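Local coordinates for protein CmeC (Campylobacter jejuni, PDB 4MT4) that probably forms the outer membrane channel through which an efflux system expels its substrates from the cell, as in other outer membrane factors, at residues C1-P10 with D125-S137. Residues are numbered along the deposited sequence; the frame is centred on the assembly and turned at random.
Sequences CSLSPNLNIP and DLWGKYRDTYRAS. With 3PK ((2S)-1-(pentanoyloxy)propan-2-yl hexanoate), chain S.
Cys1 and Ser2 run beside the turn at Trp127 and Gly128, with CA of Cys1 4.3 Å from CA of Trp127; the lipidated N-terminus thus starts at the junction between strand 109-124 and helix 129-195. Gly128 suits this turn: its phi is positive (71°), and with no side chain its CA can come within 3.1 Å of Cys1 O, a CA-H...O contact. Cys1 SG is bonded covalently to the diacylglycerol-like lipid, as in bacterial lipoproteins, and Leu126 CD2 lies against its acyl chain. Asp132 gathers the small hydroxyls: Ser2 OG, swung opposite its backbone N (chi1 180°), reaches the syn lone pair of OD2 at 3.0 Å, whereas Ser4 OG comes from above the carboxylate plane, 2.6 Å from the same OD2. Arg135 NH1 forms a salt bridge with Asp132 OD1 (2.9 Å), which probably offsets the charge of the buried carboxylate, and the Arg135 guanidinium lies over that of Arg131, whose NE donates a weak hydrogen bond to Cys1 O. A water accepts from Leu3 N and lies within hydrogen-bonding distance of Trp127 O and Asp132 OD2. Beyond, Leu3 O is hydrogen-bonded to Arg293 and Ser4 touches Tyr287, both on helix 273-293, and Pro5 and Leu7 continue the chain onto Lys351 of helix 339-405.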
# COMPACT_ATOMS: atom_id res chain seq x y z
N CYS B 1 5.49 -36.08 19.70
CA CYS B 1 4.28 -35.79 18.93
C CYS B 1 4.25 -34.33 18.48
O CYS B 1 3.29 -33.89 17.85
CB CYS B 1 3.03 -36.11 19.75
SG CYS B 1 2.99 -37.79 20.41
N SER B 2 5.30 -33.60 18.83
CA SER B 2 5.43 -32.19 18.45
C SER B 2 6.85 -31.69 18.68
O SER B 2 7.46 -31.97 19.71
CB SER B 2 4.45 -31.33 19.25
OG SER B 2 4.57 -29.96 18.90
N LEU B 3 7.37 -30.95 17.70
CA LEU B 3 8.69 -30.34 17.81
C LEU B 3 8.58 -28.82 17.89
O LEU B 3 9.57 -28.10 17.76
CB LEU B 3 9.58 -30.75 16.63
CG LEU B 3 9.77 -32.25 16.45
CD1 LEU B 3 10.72 -32.52 15.29
CD2 LEU B 3 10.29 -32.90 17.73
N SER B 4 7.36 -28.34 18.11
CA SER B 4 7.12 -26.91 18.27
C SER B 4 7.71 -26.41 19.58
O SER B 4 7.47 -26.98 20.64
CB SER B 4 5.62 -26.60 18.21
OG SER B 4 5.13 -26.75 16.90
N PRO B 5 8.51 -25.33 19.50
CA PRO B 5 9.14 -24.77 20.70
C PRO B 5 8.12 -24.10 21.61
O PRO B 5 7.04 -23.74 21.15
CB PRO B 5 10.12 -23.75 20.13
CG PRO B 5 9.49 -23.32 18.84
CD PRO B 5 8.82 -24.55 18.29
N ASN B 6 8.46 -23.94 22.88
CA ASN B 6 7.60 -23.22 23.82
C ASN B 6 7.48 -21.75 23.42
O ASN B 6 8.49 -21.08 23.19
CB ASN B 6 8.14 -23.33 25.25
CG ASN B 6 8.02 -24.74 25.80
OD1 ASN B 6 7.21 -25.54 25.33
ND2 ASN B 6 8.83 -25.04 26.81
N LEU B 7 6.25 -21.26 23.33
CA LEU B 7 6.02 -19.86 22.97
C LEU B 7 6.12 -18.97 24.20
O LEU B 7 5.29 -19.05 25.10
CB LEU B 7 4.66 -19.70 22.29
CG LEU B 7 4.40 -18.33 21.68
CD1 LEU B 7 5.43 -18.00 20.61
CD2 LEU B 7 3.00 -18.28 21.10
N ASN B 8 7.15 -18.13 24.22
CA ASN B 8 7.40 -17.27 25.37
C ASN B 8 7.20 -15.79 25.06
O ASN B 8 8.15 -15.09 24.70
CB ASN B 8 8.82 -17.50 25.90
CG ASN B 8 9.04 -18.92 26.37
OD1 ASN B 8 9.96 -19.60 25.92
ND2 ASN B 8 8.19 -19.38 27.28
N ILE B 9 5.97 -15.32 25.20
CA ILE B 9 5.67 -13.91 25.02
C ILE B 9 5.94 -13.15 26.31
O ILE B 9 5.29 -13.40 27.33
CB ILE B 9 4.21 -13.68 24.59
CG1 ILE B 9 3.91 -14.46 23.31
CG2 ILE B 9 3.94 -12.20 24.40
CD1 ILE B 9 2.83 -15.51 23.48
N PRO B 10 6.90 -12.21 26.28
CA PRO B 10 7.22 -11.39 27.45
C PRO B 10 6.04 -10.51 27.85
O PRO B 10 5.29 -10.06 26.99
CB PRO B 10 8.40 -10.55 26.98
CG PRO B 10 8.26 -10.50 25.50
CD PRO B 10 7.72 -11.84 25.11
N ASP B 125 1.77 -39.62 11.83
CA ASP B 125 2.22 -38.34 12.37
C ASP B 125 3.00 -38.53 13.67
O ASP B 125 2.57 -38.08 14.72
CB ASP B 125 1.03 -37.42 12.59
CG ASP B 125 1.44 -35.96 12.73
OD1 ASP B 125 2.46 -35.57 12.14
OD2 ASP B 125 0.72 -35.21 13.43
N LEU B 126 4.14 -39.20 13.57
CA LEU B 126 4.97 -39.50 14.73
C LEU B 126 5.49 -38.25 15.43
O LEU B 126 5.64 -38.23 16.66
CB LEU B 126 6.16 -40.38 14.33
CG LEU B 126 5.86 -41.78 13.80
CD1 LEU B 126 7.12 -42.41 13.22
CD2 LEU B 126 5.28 -42.65 14.90
N TRP B 127 5.78 -37.21 14.66
CA TRP B 127 6.47 -36.03 15.19
C TRP B 127 5.61 -34.77 15.10
O TRP B 127 6.10 -33.66 15.33
CB TRP B 127 7.79 -35.83 14.46
CG TRP B 127 8.53 -37.11 14.23
CD1 TRP B 127 8.71 -37.75 13.03
CD2 TRP B 127 9.16 -37.93 15.21
NE1 TRP B 127 9.42 -38.90 13.21
CE2 TRP B 127 9.72 -39.04 14.54
CE3 TRP B 127 9.32 -37.84 16.60
CZ2 TRP B 127 10.42 -40.05 15.21
CZ3 TRP B 127 10.02 -38.83 17.26
CH2 TRP B 127 10.56 -39.92 16.56
N GLY B 128 4.34 -34.95 14.77
CA GLY B 128 3.40 -33.84 14.74
C GLY B 128 3.61 -32.88 13.59
O GLY B 128 3.34 -31.68 13.71
N LYS B 129 4.10 -33.40 12.47
CA LYS B 129 4.25 -32.59 11.26
C LYS B 129 2.89 -32.09 10.79
O LYS B 129 2.75 -30.94 10.37
CB LYS B 129 4.92 -33.41 10.15
CG LYS B 129 4.93 -32.71 8.80
CD LYS B 129 5.42 -33.64 7.70
CE LYS B 129 5.33 -32.97 6.33
NZ LYS B 129 5.74 -33.89 5.23
N TYR B 130 1.90 -32.96 10.87
CA TYR B 130 0.55 -32.64 10.40
C TYR B 130 -0.32 -32.11 11.53
O TYR B 130 -1.28 -31.39 11.29
CB TYR B 130 -0.09 -33.88 9.76
CG TYR B 130 0.73 -34.44 8.61
CD1 TYR B 130 0.68 -33.85 7.35
CD2 TYR B 130 1.55 -35.54 8.79
CE1 TYR B 130 1.42 -34.35 6.30
CE2 TYR B 130 2.30 -36.05 7.74
CZ TYR B 130 2.23 -35.44 6.50
OH TYR B 130 2.98 -35.94 5.45
N ARG B 131 0.03 -32.46 12.76
CA ARG B 131 -0.70 -31.95 13.92
C ARG B 131 -0.43 -30.46 14.08
O ARG B 131 -1.35 -29.68 14.35
CB ARG B 131 -0.32 -32.70 15.20
CG ARG B 131 -1.15 -32.29 16.42
CD ARG B 131 -0.88 -33.19 17.62
NE ARG B 131 0.14 -32.65 18.51
CZ ARG B 131 -0.13 -31.96 19.61
NH1 ARG B 131 0.86 -31.51 20.37
NH2 ARG B 131 -1.39 -31.73 19.97
N ASP B 132 0.83 -30.06 13.92
CA ASP B 132 1.21 -28.66 14.05
C ASP B 132 0.83 -27.85 12.81
O ASP B 132 0.62 -26.64 12.89
CB ASP B 132 2.71 -28.53 14.32
CG ASP B 132 3.09 -28.96 15.73
OD1 ASP B 132 2.17 -29.18 16.55
OD2 ASP B 132 4.30 -29.07 16.02
N THR B 133 0.75 -28.52 11.67
CA THR B 133 0.24 -27.88 10.46
C THR B 133 -1.22 -27.49 10.69
O THR B 133 -1.66 -26.42 10.28
CB THR B 133 0.35 -28.81 9.22
OG1 THR B 133 1.72 -29.10 8.96
CG2 THR B 133 -0.26 -28.13 8.00
N TYR B 134 -1.95 -28.38 11.36
CA TYR B 134 -3.34 -28.14 11.72
C TYR B 134 -3.46 -27.03 12.77
O TYR B 134 -4.32 -26.15 12.66
CB TYR B 134 -3.99 -29.43 12.23
CG TYR B 134 -5.35 -29.23 12.86
CD1 TYR B 134 -6.48 -29.06 12.08
CD2 TYR B 134 -5.50 -29.22 14.24
CE1 TYR B 134 -7.72 -28.87 12.65
CE2 TYR B 134 -6.74 -29.03 14.82
CZ TYR B 134 -7.85 -28.86 14.02
OH TYR B 134 -9.09 -28.68 14.59
N ARG B 135 -2.61 -27.09 13.78
CA ARG B 135 -2.62 -26.11 14.86
C ARG B 135 -2.26 -24.72 14.35
O ARG B 135 -2.75 -23.71 14.85
CB ARG B 135 -1.66 -26.52 15.97
CG ARG B 135 -2.08 -27.76 16.75
CD ARG B 135 -0.89 -28.39 17.46
NE ARG B 135 -0.96 -28.27 18.91
CZ ARG B 135 0.07 -28.47 19.73
NH1 ARG B 135 1.25 -28.80 19.23
NH2 ARG B 135 -0.09 -28.33 21.04
N ALA B 136 -1.39 -24.67 13.34
CA ALA B 136 -1.00 -23.40 12.73
C ALA B 136 -2.19 -22.78 12.01
O ALA B 136 -2.42 -21.57 12.09
CB ALA B 136 0.16 -23.60 11.77
N SER B 137 -2.95 -23.61 11.31
CA SER B 137 -4.15 -23.16 10.62
C SER B 137 -5.25 -22.77 11.61
O SER B 137 -6.07 -21.90 11.32
CB SER B 137 -4.67 -24.25 9.68
OG SER B 137 -3.74 -24.48 8.64
CA1 3PK S . 1.17 -41.84 16.36
OA1 3PK S . 0.15 -42.04 15.72
CA2 3PK S . 2.10 -42.97 16.47
CA3 3PK S . 1.51 -44.33 16.37
CA4 3PK S . 2.48 -45.45 16.31
CA5 3PK S . 2.81 -46.03 14.98
CB1 3PK S . 3.64 -41.65 19.39
OB1 3PK S . 3.56 -41.68 20.60
CB2 3PK S . 2.56 -42.31 18.62
CG1 3PK S . 1.91 -39.95 17.58
OG1 3PK S . 1.08 -41.02 17.44
CG2 3PK S . 2.55 -39.88 18.90
OG2 3PK S . 3.77 -40.42 18.93
CG3 3PK S . 2.62 -38.45 19.39
O HOH W 1 5.97 -30.84 15.18